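Local coordinates for protein glutathione S-transferase enzyme with thioredoxin-like domain (Xenorhabdus nematophila, PDB 4L8E) that binds glutathione, with two molecules per subunit, and probably transfers it to electrophilic substrates as a dimeric glutathione S-transferase, at residues A[43-48]-A[111-116]; A[128-133]-A[191-196]; A[137-142]-A[162-167]; A[141-146]-A[200-205]. All coordinates share one frame; numbering follows the deposited sequence.

Interaction 1. Residues A[43-48]-A[111-116]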
# COMPACT_ATOMS: atom_id res chain seq x y z
N THR A 43 -5.53 8.67 -14.29
CA THR A 43 -5.83 9.72 -15.29
C THR A 43 -5.30 11.09 -14.87
O THR A 43 -4.88 11.87 -15.71
CB THR A 43 -7.32 9.80 -15.64
OG1 THR A 43 -8.07 10.03 -14.45
CG2 THR A 43 -7.77 8.51 -16.32
N LEU A 44 -5.26 11.38 -13.57
CA LEU A 44 -4.57 12.60 -13.12
C LEU A 44 -3.12 12.62 -13.59
O LEU A 44 -2.66 13.62 -14.15
CB LEU A 44 -4.62 12.75 -11.59
CG LEU A 44 -5.95 13.17 -10.96
CD1 LEU A 44 -5.84 13.08 -9.42
CD2 LEU A 44 -6.40 14.59 -11.37
N PHE A 45 -2.40 11.52 -13.33
CA PHE A 45 -1.01 11.42 -13.71
C PHE A 45 -0.87 11.59 -15.23
O PHE A 45 -0.08 12.38 -15.69
CB PHE A 45 -0.37 10.11 -13.27
CG PHE A 45 1.07 10.03 -13.62
CD1 PHE A 45 1.46 9.67 -14.90
CD2 PHE A 45 2.04 10.39 -12.72
CE1 PHE A 45 2.79 9.65 -15.25
CE2 PHE A 45 3.35 10.37 -13.07
CZ PHE A 45 3.73 10.01 -14.35
N LEU A 46 -1.66 10.85 -15.99
CA LEU A 46 -1.51 10.85 -17.46
C LEU A 46 -1.85 12.23 -18.04
O LEU A 46 -1.22 12.69 -19.02
CB LEU A 46 -2.38 9.75 -18.07
CG LEU A 46 -1.88 8.33 -17.73
CD1 LEU A 46 -2.96 7.31 -18.04
CD2 LEU A 46 -0.60 8.01 -18.48
N GLU A 47 -2.85 12.88 -17.48
CA GLU A 47 -3.23 14.21 -17.93
C GLU A 47 -2.17 15.28 -17.58
O GLU A 47 -1.96 16.23 -18.34
CB GLU A 47 -4.59 14.60 -17.37
CG GLU A 47 -5.77 13.82 -17.97
CD GLU A 47 -6.00 14.07 -19.46
OE1 GLU A 47 -5.72 15.18 -19.95
OE2 GLU A 47 -6.53 13.14 -20.13
N GLU A 48 -1.52 15.12 -16.42
CA GLU A 48 -0.41 16.01 -16.05
C GLU A 48 0.76 15.90 -17.03
O GLU A 48 1.35 16.91 -17.42
CB GLU A 48 0.08 15.70 -14.63
CG GLU A 48 -0.88 16.03 -13.52
CD GLU A 48 -0.97 17.53 -13.19
OE1 GLU A 48 -0.29 18.39 -13.81
OE2 GLU A 48 -1.77 17.85 -12.28
N GLY A 111 10.06 10.30 -15.82
CA GLY A 111 10.90 11.16 -15.01
C GLY A 111 10.14 12.33 -14.38
O GLY A 111 10.76 13.31 -13.96
N ARG A 112 8.81 12.20 -14.29
CA ARG A 112 7.94 13.25 -13.76
C ARG A 112 7.25 12.85 -12.47
O ARG A 112 6.91 11.71 -12.28
CB ARG A 112 6.87 13.62 -14.81
CG ARG A 112 7.42 13.96 -16.19
CD ARG A 112 7.99 15.35 -16.26
NE ARG A 112 7.18 16.33 -15.55
CZ ARG A 112 6.14 16.98 -16.06
NH1 ARG A 112 5.49 17.86 -15.31
NH2 ARG A 112 5.75 16.78 -17.32
N PHE A 113 7.03 13.84 -11.61
CA PHE A 113 6.21 13.71 -10.40
C PHE A 113 6.78 12.77 -9.34
O PHE A 113 6.06 12.29 -8.46
CB PHE A 113 4.74 13.46 -10.74
CG PHE A 113 4.16 14.56 -11.56
CD1 PHE A 113 3.93 15.81 -11.01
CD2 PHE A 113 3.94 14.39 -12.92
CE1 PHE A 113 3.47 16.85 -11.77
CE2 PHE A 113 3.48 15.45 -13.72
CZ PHE A 113 3.24 16.67 -13.16
N LEU A 114 8.10 12.58 -9.38
CA LEU A 114 8.79 11.84 -8.34
C LEU A 114 10.25 12.23 -8.45
O LEU A 114 10.86 12.17 -9.53
CB LEU A 114 8.63 10.34 -8.54
CG LEU A 114 9.31 9.45 -7.52
CD1 LEU A 114 8.67 9.62 -6.16
CD2 LEU A 114 9.23 8.02 -7.95
N SER A 115 10.80 12.70 -7.35
CA SER A 115 12.14 13.22 -7.37
C SER A 115 13.16 12.12 -7.67
O SER A 115 12.93 10.95 -7.35
CB SER A 115 12.45 13.86 -6.03
OG SER A 115 13.78 14.35 -6.02
N LYS A 116 14.30 12.52 -8.25
CA LYS A 116 15.44 11.61 -8.43
C LYS A 116 16.44 11.72 -7.27
O LYS A 116 17.34 10.90 -7.14
CB LYS A 116 16.14 11.89 -9.75
CG LYS A 116 15.18 12.13 -10.90
CD LYS A 116 15.08 10.96 -11.85
CE LYS A 116 14.29 11.35 -13.09
NZ LYS A 116 14.66 10.54 -14.29
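The ring of Phe113 turns its edge toward a face of the Phe45 ring in an offset T-shaped stack, the centroids 6.0 Å apart and the planes at 76°. Phe113 CD2 and CB both lie 4.1 Å from Phe45 CE2. At the edge of the Phe45 ring, close to its plane, sits the backbone oxygen of Arg112, with Arg112 O 3.9 Å from Phe45 CE2. The Arg112 side chain lies on its own neighbour: Phe113 CE2 is 3.5 Å over one face of the Arg112 guanidinium, nearer its margin than its centre.

The other half of the contact belongs to Glu48. Its CB packs against the far end of the Phe113 ring, 3.5 Å from Phe113 CE2, and the two side chains cross at about a right angle. With CG set beside the backbone N (chi1 -68°) and a second bend at chi2, the Glu48 chain folds back so that OE1 comes 4.0 Å from Phe113 CZ. Helix 37-49 belongs to the thioredoxin-like N-terminal domain of the glutathione S-transferase fold, whereas 111-116 is the linker running from helix 99-110 to helix 118-145, the first long helix of the all-helical domain. The contact packs the linker against the first helix of the chain. The carboxylate of Glu48 is held elsewhere, by a salt bridge from OE2 to Arg223. Phe45 also packs on Leu103 and Leu106 of helix 99-110, and both phenylalanines touch Ile188, whose backbone is hydrogen-bonded to that of Phe113.

Interaction 2. Residues A[128-133]-A[191-196]. With GSH (glutathione), chain B.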
# COMPACT_ATOMS: atom_id res chain seq x y z
N LEU A 128 3.24 8.04 -0.52
CA LEU A 128 2.53 7.15 -1.45
C LEU A 128 2.12 5.84 -0.78
O LEU A 128 0.96 5.41 -0.89
CB LEU A 128 3.40 6.88 -2.67
CG LEU A 128 2.83 5.89 -3.70
CD1 LEU A 128 1.56 6.43 -4.33
CD2 LEU A 128 3.86 5.58 -4.76
N PHE A 129 3.07 5.18 -0.14
CA PHE A 129 2.76 3.95 0.58
C PHE A 129 1.71 4.18 1.67
O PHE A 129 0.81 3.34 1.87
CB PHE A 129 4.04 3.29 1.13
CG PHE A 129 4.76 2.44 0.12
CD1 PHE A 129 4.38 1.12 -0.07
CD2 PHE A 129 5.83 2.95 -0.62
CE1 PHE A 129 5.05 0.29 -0.99
CE2 PHE A 129 6.49 2.15 -1.54
CZ PHE A 129 6.11 0.81 -1.72
N TRP A 130 1.81 5.30 2.38
CA TRP A 130 0.85 5.62 3.45
C TRP A 130 -0.56 5.70 2.85
O TRP A 130 -1.53 5.18 3.43
CB TRP A 130 1.18 6.93 4.14
CG TRP A 130 0.13 7.45 5.07
CD1 TRP A 130 -0.06 7.10 6.36
CD2 TRP A 130 -0.88 8.42 4.76
NE1 TRP A 130 -1.12 7.79 6.90
CE2 TRP A 130 -1.62 8.63 5.93
CE3 TRP A 130 -1.19 9.15 3.62
CZ2 TRP A 130 -2.69 9.53 5.99
CZ3 TRP A 130 -2.25 10.05 3.68
CH2 TRP A 130 -2.99 10.23 4.85
N GLN A 131 -0.66 6.30 1.67
CA GLN A 131 -1.96 6.40 0.98
C GLN A 131 -2.50 5.03 0.61
O GLN A 131 -3.67 4.73 0.89
CB GLN A 131 -1.89 7.28 -0.28
CG GLN A 131 -3.24 7.59 -0.88
CD GLN A 131 -3.84 6.43 -1.64
OE1 GLN A 131 -3.16 5.80 -2.44
NE2 GLN A 131 -5.15 6.17 -1.43
N VAL A 132 -1.69 4.19 -0.06
CA VAL A 132 -2.23 2.94 -0.58
C VAL A 132 -2.51 1.93 0.53
O VAL A 132 -3.36 1.06 0.38
CB VAL A 132 -1.34 2.31 -1.67
CG1 VAL A 132 -1.21 3.26 -2.88
CG2 VAL A 132 -0.01 1.92 -1.14
N ALA A 133 -1.80 2.06 1.66
CA ALA A 133 -1.90 1.10 2.75
C ALA A 133 -2.87 1.50 3.84
O ALA A 133 -3.36 0.64 4.61
CB ALA A 133 -0.50 0.85 3.37
N ILE A 191 -1.03 13.01 -5.90
CA ILE A 191 -1.94 12.44 -6.90
C ILE A 191 -2.67 11.23 -6.32
O ILE A 191 -3.87 11.04 -6.58
CB ILE A 191 -1.17 12.07 -8.18
CG1 ILE A 191 -0.65 13.33 -8.88
CG2 ILE A 191 -2.00 11.15 -9.05
CD1 ILE A 191 0.38 13.05 -9.96
N ALA A 192 -1.98 10.42 -5.52
CA ALA A 192 -2.60 9.26 -4.90
C ALA A 192 -3.66 9.65 -3.86
O ALA A 192 -4.72 9.00 -3.76
CB ALA A 192 -1.54 8.37 -4.27
N VAL A 193 -3.39 10.69 -3.09
CA VAL A 193 -4.26 11.10 -1.99
C VAL A 193 -5.47 11.90 -2.48
O VAL A 193 -6.60 11.73 -1.99
CB VAL A 193 -3.49 11.91 -0.95
CG1 VAL A 193 -4.40 12.46 0.15
CG2 VAL A 193 -2.43 11.00 -0.28
N TYR A 194 -5.27 12.75 -3.46
CA TYR A 194 -6.33 13.67 -3.84
C TYR A 194 -7.70 13.04 -4.14
O TYR A 194 -8.71 13.52 -3.67
CB TYR A 194 -5.89 14.60 -4.98
CG TYR A 194 -6.96 15.54 -5.45
CD1 TYR A 194 -7.21 16.74 -4.79
CD2 TYR A 194 -7.76 15.21 -6.52
CE1 TYR A 194 -8.20 17.61 -5.20
CE2 TYR A 194 -8.77 16.08 -6.94
CZ TYR A 194 -8.98 17.27 -6.29
OH TYR A 194 -9.97 18.11 -6.73
N PRO A 195 -7.74 11.99 -4.96
CA PRO A 195 -9.07 11.47 -5.32
C PRO A 195 -9.84 10.91 -4.14
O PRO A 195 -11.08 10.90 -4.20
CB PRO A 195 -8.74 10.36 -6.34
CG PRO A 195 -7.40 10.77 -6.90
CD PRO A 195 -6.67 11.35 -5.74
N TRP A 196 -9.13 10.51 -3.10
CA TRP A 196 -9.75 10.04 -1.86
C TRP A 196 -10.15 11.20 -0.96
O TRP A 196 -11.26 11.24 -0.44
CB TRP A 196 -8.81 9.08 -1.14
CG TRP A 196 -8.90 7.68 -1.71
CD1 TRP A 196 -8.05 7.09 -2.62
CD2 TRP A 196 -9.94 6.74 -1.46
NE1 TRP A 196 -8.50 5.83 -2.92
CE2 TRP A 196 -9.65 5.58 -2.22
CE3 TRP A 196 -11.09 6.75 -0.66
CZ2 TRP A 196 -10.48 4.47 -2.21
CZ3 TRP A 196 -11.89 5.66 -0.66
CH2 TRP A 196 -11.57 4.51 -1.40
N1 GSH B . -15.55 -5.19 -3.24
CA1 GSH B . -15.39 -3.85 -2.84
C1 GSH B . -15.95 -3.67 -1.46
O11 GSH B . -16.86 -4.45 -1.04
O12 GSH B . -15.52 -2.73 -0.72
CB1 GSH B . -16.12 -2.98 -3.79
CG1 GSH B . -16.03 -1.50 -3.45
CD1 GSH B . -14.69 -0.92 -3.85
OE1 GSH B . -14.02 -1.43 -4.72
N2 GSH B . -14.22 0.25 -3.13
CA2 GSH B . -12.98 0.86 -3.46
C2 GSH B . -12.09 0.77 -2.23
O2 GSH B . -12.52 0.83 -1.07
CB2 GSH B . -13.14 2.29 -3.83
SG2 GSH B . -14.03 2.46 -5.38
N3 GSH B . -10.69 0.59 -2.41
CA3 GSH B . -9.85 0.50 -1.24
C3 GSH B . -8.50 0.99 -1.57
O31 GSH B . -8.35 1.85 -2.47
O32 GSH B . -7.51 0.52 -0.93
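Segments 128-133 and 191-196 are helical, the first with a wider pi-type turn at 131-133 and the second kinked where Pro195 and Trp196 lose the bond to the preceding turn, and they run in roughly the same direction, axes 35° apart and 9.2 Å from each other at closest approach. Gln131 carries most of the contact. Its CG stands anti to the backbone N (chi1 -170°), and a bend at chi2 lays the amide along the opposite helix, from Ala192 to Trp196. The Gln131 and Val193 chains slide past each other in opposite directions, Gln131 CG 3.6 Å from Val193 CG2, while Gln131 OE1 lies 3.5 Å from Ala192 CB. Gln131 NE2 is 3.3 Å from Trp196 CD1, with amide and ring planes only 22° apart. No hydrogen bond crosses here; Gln131 OE1 is bound by Lys41 and Trp196 NE1 by Asn38, and Ala192 O is buried without a partner. On one flank Leu128 CD1 meets Ala192 CB at 3.7 Å, and on another Val193 CG2 touches the edge of the Trp130 ring at CZ3.

The far end of the Trp196 indole is part of a glutathione site, Trp196 CZ2 lying 3.4 Å from O31 of the ligand. Helix 188-197 is thus wedged between helices 118-145, 37-49 and 211-221; Trp130 leans on helix 154-175, and Phe129 stacks on Phe129 of the second subunit.

Interaction 3. Residues A[137-142]-A[162-167]. With GSH (glutathione), chain B.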
# COMPACT_ATOMS: atom_id res chain seq x y z
N PRO A 137 -7.43 2.30 1.88
CA PRO A 137 -8.14 1.14 2.39
C PRO A 137 -9.12 1.50 3.49
O PRO A 137 -10.22 0.98 3.51
CB PRO A 137 -7.01 0.26 2.93
CG PRO A 137 -5.88 0.58 2.03
CD PRO A 137 -5.98 2.04 1.77
N MET A 138 -8.75 2.39 4.39
CA MET A 138 -9.65 2.68 5.51
C MET A 138 -10.82 3.59 5.11
O MET A 138 -11.96 3.37 5.54
CB MET A 138 -8.88 3.29 6.68
CG MET A 138 -7.84 2.34 7.25
SD MET A 138 -8.65 0.88 7.97
CE MET A 138 -8.34 -0.36 6.71
N LEU A 139 -10.57 4.61 4.28
CA LEU A 139 -11.68 5.42 3.79
C LEU A 139 -12.64 4.58 2.95
O LEU A 139 -13.86 4.84 2.93
CB LEU A 139 -11.18 6.64 3.02
CG LEU A 139 -10.42 7.66 3.86
CD1 LEU A 139 -9.92 8.81 2.98
CD2 LEU A 139 -11.25 8.19 5.04
N GLY A 140 -12.12 3.58 2.26
CA GLY A 140 -12.95 2.67 1.49
C GLY A 140 -13.87 1.85 2.39
O GLY A 140 -14.96 1.47 2.00
N GLN A 141 -13.41 1.54 3.61
CA GLN A 141 -14.28 0.79 4.52
C GLN A 141 -15.34 1.74 5.06
O GLN A 141 -16.50 1.36 5.28
CB GLN A 141 -13.50 0.19 5.69
CG GLN A 141 -12.32 -0.67 5.28
CD GLN A 141 -12.64 -1.60 4.13
OE1 GLN A 141 -13.50 -2.47 4.25
NE2 GLN A 141 -11.94 -1.42 3.00
N ASN A 142 -14.93 2.98 5.28
CA ASN A 142 -15.86 4.05 5.63
C ASN A 142 -16.94 4.14 4.56
O ASN A 142 -18.14 4.13 4.87
CB ASN A 142 -15.08 5.36 5.84
CG ASN A 142 -15.96 6.56 6.05
OD1 ASN A 142 -16.99 6.73 5.40
ND2 ASN A 142 -15.54 7.42 6.96
N GLU A 162 -13.80 6.96 13.25
CA GLU A 162 -12.66 7.39 14.08
C GLU A 162 -11.33 7.27 13.35
O GLU A 162 -10.46 8.13 13.46
CB GLU A 162 -12.63 6.62 15.41
CG GLU A 162 -13.74 7.06 16.34
CD GLU A 162 -13.80 6.24 17.60
OE1 GLU A 162 -12.93 5.36 17.79
OE2 GLU A 162 -14.72 6.47 18.40
N GLU A 163 -11.17 6.19 12.58
CA GLU A 163 -9.94 6.01 11.81
C GLU A 163 -9.83 7.03 10.69
O GLU A 163 -8.75 7.54 10.43
CB GLU A 163 -9.85 4.57 11.27
CG GLU A 163 -8.66 4.28 10.34
CD GLU A 163 -7.29 4.48 10.97
OE1 GLU A 163 -7.16 4.58 12.23
OE2 GLU A 163 -6.32 4.53 10.18
N SER A 164 -10.96 7.36 10.05
CA SER A 164 -10.96 8.37 9.01
C SER A 164 -10.49 9.70 9.60
O SER A 164 -9.69 10.41 9.00
CB SER A 164 -12.36 8.53 8.41
OG SER A 164 -12.73 7.34 7.72
N GLN A 165 -11.00 10.04 10.78
CA GLN A 165 -10.59 11.27 11.46
C GLN A 165 -9.08 11.26 11.75
O GLN A 165 -8.39 12.26 11.56
CB GLN A 165 -11.39 11.45 12.75
CG GLN A 165 -12.85 11.80 12.43
CD GLN A 165 -13.77 11.70 13.62
OE1 GLN A 165 -13.41 11.17 14.67
NE2 GLN A 165 -14.97 12.21 13.46
N ARG A 166 -8.57 10.12 12.20
CA ARG A 166 -7.13 10.01 12.50
C ARG A 166 -6.28 10.25 11.27
O ARG A 166 -5.25 10.93 11.31
CB ARG A 166 -6.80 8.64 13.06
CG ARG A 166 -5.39 8.53 13.64
CD ARG A 166 -5.01 7.09 13.94
NE ARG A 166 -4.85 6.33 12.73
CZ ARG A 166 -3.79 6.38 11.92
NH1 ARG A 166 -2.71 7.08 12.27
NH2 ARG A 166 -3.79 5.67 10.78
N LEU A 167 -6.69 9.64 10.18
CA LEU A 167 -6.00 9.79 8.90
C LEU A 167 -5.99 11.22 8.38
O LEU A 167 -4.94 11.71 7.90
CB LEU A 167 -6.65 8.84 7.88
CG LEU A 167 -6.31 7.38 8.14
CD1 LEU A 167 -7.30 6.49 7.41
CD2 LEU A 167 -4.90 7.04 7.71
N1 GSH B . -15.55 -5.19 -3.24
CA1 GSH B . -15.39 -3.85 -2.84
C1 GSH B . -15.95 -3.67 -1.46
O11 GSH B . -16.86 -4.45 -1.04
O12 GSH B . -15.52 -2.73 -0.72
CB1 GSH B . -16.12 -2.98 -3.79
CG1 GSH B . -16.03 -1.50 -3.45
CD1 GSH B . -14.69 -0.92 -3.85
OE1 GSH B . -14.02 -1.43 -4.72
N2 GSH B . -14.22 0.25 -3.13
CA2 GSH B . -12.98 0.86 -3.46
C2 GSH B . -12.09 0.77 -2.23
O2 GSH B . -12.52 0.83 -1.07
CB2 GSH B . -13.14 2.29 -3.83
SG2 GSH B . -14.03 2.46 -5.38
N3 GSH B . -10.69 0.59 -2.41
CA3 GSH B . -9.85 0.50 -1.24
C3 GSH B . -8.50 0.99 -1.57
O31 GSH B . -8.35 1.85 -2.47
O32 GSH B . -7.51 0.52 -0.93
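Ser164 OG is held by two partners: Asn142 ND2 across the contact, 2.9 Å away, and Tyr160 O one turn earlier in its own helix. The bond from Asn142, the one hydrogen bond between the segments, is fairly straight, 153° at the hydrogen, with the oxygen tilted out of the amide plane. Asn142 reaches over because its CG is anti to the backbone N (chi1 174°). Beside that bond Leu139 CD2 presses on the same hydroxyl, 3.2 Å from Ser164 OG.

Toward the other end the packing is apolar. Met138 CB meets Leu167 CD1 at 3.6 Å, and Met138 CG rests on Glu163 CG at 3.7 Å, the two chains crossing at a slant. Glu163 is kept in place by Arg166, which grips its carboxylate side-on, NE to OE1 and NH2 to OE2, the latter at 2.8 Å. Segments 137-142 and 162-167, on two long helices of the all-helical glutathione S-transferase domain, run roughly antiparallel, 142° between their directions, with their axes 9.3 Å apart at closest approach. Glutathione lies against 137-142, its O2 3.2 Å from Gly140 CA.

With a single amide-hydroxyl bond set among aliphatic carbons, and the charged pair closed within one helix, the pairing rests mainly on close side-chain packing, while the serine hydroxyl and Gln203 O, which Asn142 ND2 also meets, together fix how the amide is turned.

Interaction 4. Residues A[141-146]-A[200-205]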
# COMPACT_ATOMS: atom_id res chain seq x y z
N GLN A 141 -13.41 1.54 3.61
CA GLN A 141 -14.28 0.79 4.52
C GLN A 141 -15.34 1.74 5.06
O GLN A 141 -16.50 1.36 5.28
CB GLN A 141 -13.50 0.19 5.69
CG GLN A 141 -12.32 -0.67 5.28
CD GLN A 141 -12.64 -1.60 4.13
OE1 GLN A 141 -13.50 -2.47 4.25
NE2 GLN A 141 -11.94 -1.42 3.00
N ASN A 142 -14.93 2.98 5.28
CA ASN A 142 -15.86 4.05 5.63
C ASN A 142 -16.94 4.14 4.56
O ASN A 142 -18.14 4.13 4.87
CB ASN A 142 -15.08 5.36 5.84
CG ASN A 142 -15.96 6.56 6.05
OD1 ASN A 142 -16.99 6.73 5.40
ND2 ASN A 142 -15.54 7.42 6.96
N HIS A 143 -16.54 4.18 3.29
CA HIS A 143 -17.53 4.23 2.20
C HIS A 143 -18.46 3.02 2.29
O HIS A 143 -19.69 3.14 2.14
CB HIS A 143 -16.84 4.22 0.83
CG HIS A 143 -16.16 5.51 0.47
ND1 HIS A 143 -15.70 5.78 -0.80
CD2 HIS A 143 -15.89 6.61 1.22
CE1 HIS A 143 -15.17 6.99 -0.82
NE2 HIS A 143 -15.27 7.52 0.38
N HIS A 144 -17.88 1.84 2.51
CA HIS A 144 -18.68 0.62 2.50
C HIS A 144 -19.72 0.65 3.59
O HIS A 144 -20.89 0.36 3.33
CB HIS A 144 -17.82 -0.65 2.67
CG HIS A 144 -18.65 -1.90 2.75
ND1 HIS A 144 -19.25 -2.45 1.64
CD2 HIS A 144 -19.03 -2.66 3.81
CE1 HIS A 144 -19.94 -3.52 2.00
NE2 HIS A 144 -19.84 -3.66 3.31
N PHE A 145 -19.32 1.01 4.82
CA PHE A 145 -20.30 0.92 5.90
C PHE A 145 -21.33 2.05 5.89
O PHE A 145 -22.35 1.98 6.57
CB PHE A 145 -19.60 0.73 7.25
CG PHE A 145 -19.07 -0.67 7.44
CD1 PHE A 145 -19.93 -1.71 7.78
CD2 PHE A 145 -17.72 -0.94 7.26
CE1 PHE A 145 -19.45 -3.01 7.93
CE2 PHE A 145 -17.23 -2.22 7.42
CZ PHE A 145 -18.09 -3.26 7.76
N ASN A 146 -21.09 3.07 5.08
CA ASN A 146 -22.10 4.10 4.87
C ASN A 146 -23.25 3.61 3.98
O ASN A 146 -24.22 4.33 3.78
CB ASN A 146 -21.47 5.40 4.34
CG ASN A 146 -20.87 6.24 5.47
OD1 ASN A 146 -21.37 6.25 6.59
ND2 ASN A 146 -19.79 6.96 5.17
N TYR A 200 -14.22 13.63 0.88
CA TYR A 200 -14.48 13.87 2.31
C TYR A 200 -15.96 13.94 2.70
O TYR A 200 -16.35 13.44 3.76
CB TYR A 200 -13.76 15.13 2.78
CG TYR A 200 -14.36 16.40 2.23
CD1 TYR A 200 -13.94 16.91 1.01
CD2 TYR A 200 -15.31 17.11 2.95
CE1 TYR A 200 -14.49 18.08 0.49
CE2 TYR A 200 -15.85 18.29 2.45
CZ TYR A 200 -15.43 18.76 1.22
OH TYR A 200 -15.95 19.92 0.68
N GLU A 201 -16.81 14.58 1.89
CA GLU A 201 -18.20 14.72 2.27
C GLU A 201 -18.89 13.34 2.38
O GLU A 201 -19.74 13.11 3.26
CB GLU A 201 -18.94 15.64 1.26
CG GLU A 201 -20.33 16.01 1.71
CD GLU A 201 -20.88 17.28 1.06
OE1 GLU A 201 -20.12 18.00 0.36
OE2 GLU A 201 -22.07 17.57 1.26
N HIS A 202 -18.54 12.44 1.47
CA HIS A 202 -19.09 11.09 1.46
C HIS A 202 -18.62 10.31 2.68
O HIS A 202 -19.29 9.38 3.13
CB HIS A 202 -18.63 10.34 0.21
CG HIS A 202 -19.39 9.08 -0.04
ND1 HIS A 202 -20.37 8.99 -1.01
CD2 HIS A 202 -19.34 7.87 0.56
CE1 HIS A 202 -20.88 7.77 -0.99
NE2 HIS A 202 -20.27 7.07 -0.05
N GLN A 203 -17.45 10.68 3.18
CA GLN A 203 -16.85 10.04 4.35
C GLN A 203 -17.35 10.67 5.63
O GLN A 203 -16.96 10.28 6.72
CB GLN A 203 -15.33 10.17 4.28
CG GLN A 203 -14.69 9.39 3.13
CD GLN A 203 -13.48 10.07 2.55
OE1 GLN A 203 -12.88 10.94 3.17
NE2 GLN A 203 -13.10 9.67 1.34
N LYS A 204 -18.25 11.65 5.50
CA LYS A 204 -18.81 12.37 6.63
C LYS A 204 -17.73 13.07 7.45
O LYS A 204 -17.88 13.26 8.67
CB LYS A 204 -19.63 11.44 7.52
CG LYS A 204 -20.79 10.78 6.81
CD LYS A 204 -21.49 9.80 7.74
CE LYS A 204 -22.96 9.68 7.41
NZ LYS A 204 -23.18 9.02 6.10
N ILE A 205 -16.66 13.47 6.77
CA ILE A 205 -15.59 14.23 7.38
C ILE A 205 -15.88 15.74 7.37
O ILE A 205 -16.25 16.31 6.34
CB ILE A 205 -14.26 13.94 6.66
CG1 ILE A 205 -13.69 12.58 7.11
CG2 ILE A 205 -13.23 15.05 6.88
CD1 ILE A 205 -13.18 12.57 8.54
O HOH W 1 -21.09 4.49 0.42
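His143 and Gln203 meet where the last turns of helix 118-145 face the loop after helix 188-197, in the all-helical domain of the glutathione S-transferase fold; the loop makes a type I beta turn from Glu201 to Lys204. Gln203 NE2 donates to His143 NE2 at 3.2 Å, with 160° at the hydrogen. The histidine nitrogen lies in the plane of the Gln203 amide, whereas the donor stands 25° out of the ring plane of His143. That amide is satisfied throughout: NE2 is also bonded to Trp196 O, and OE1 to Tyr168 OH. The bond accounts for one ring nitrogen of His143, a residue of a glutathione pocket, and, with His202 over one face and Trp196 also meeting the ring, helps fix how it is turned.

Asn142 gives ND2 to the backbone Gln203 O at 3.2 Å, meeting the carbonyl at a bend, in addition to its bond with Ser164. The Asn142 and Gln203 side chains cross nearly at right angles, amide planes 71° apart. Farther out, Asn146 OD1 receives only a weak bond from Lys204 NZ, 3.3 Å away; this lysine is exposed, and the two chains approach from opposite directions.

His202 turns its edge toward a face of the His143 ring, centroids 4.7 Å apart, its CD2 lying toward the rim of that face. Its first torsion, near trans, swings the imidazole over to the helix, where a water links the two segments: the water donates to His143 O at 2.6 Å and sits in the plane of the His202 ring, 2.7 Å from His202 NE2.

From the N terminus, helix 37-49 of the thioredoxin-like domain first meets the linker 111-116, so interaction 1 closes a loop holding most of that domain and finishes before the others begin. Interaction 2 opens next, joining helix 118-145 to helix 188-197; interaction 3 nests inside its loop, pairing the same long helix with helix 154-175. Interaction 4 starts from the segment interaction 3 uses, sharing Gln141 and Asn142, and crosses interaction 2 by reaching the loop beyond helix 188-197. Leu44 packs on Ile191 and Pro195, bringing interaction 1 against interaction 2 across the domain boundary, while interactions 3 and 4 lie on the opposite side of the chain's centre from interaction 1.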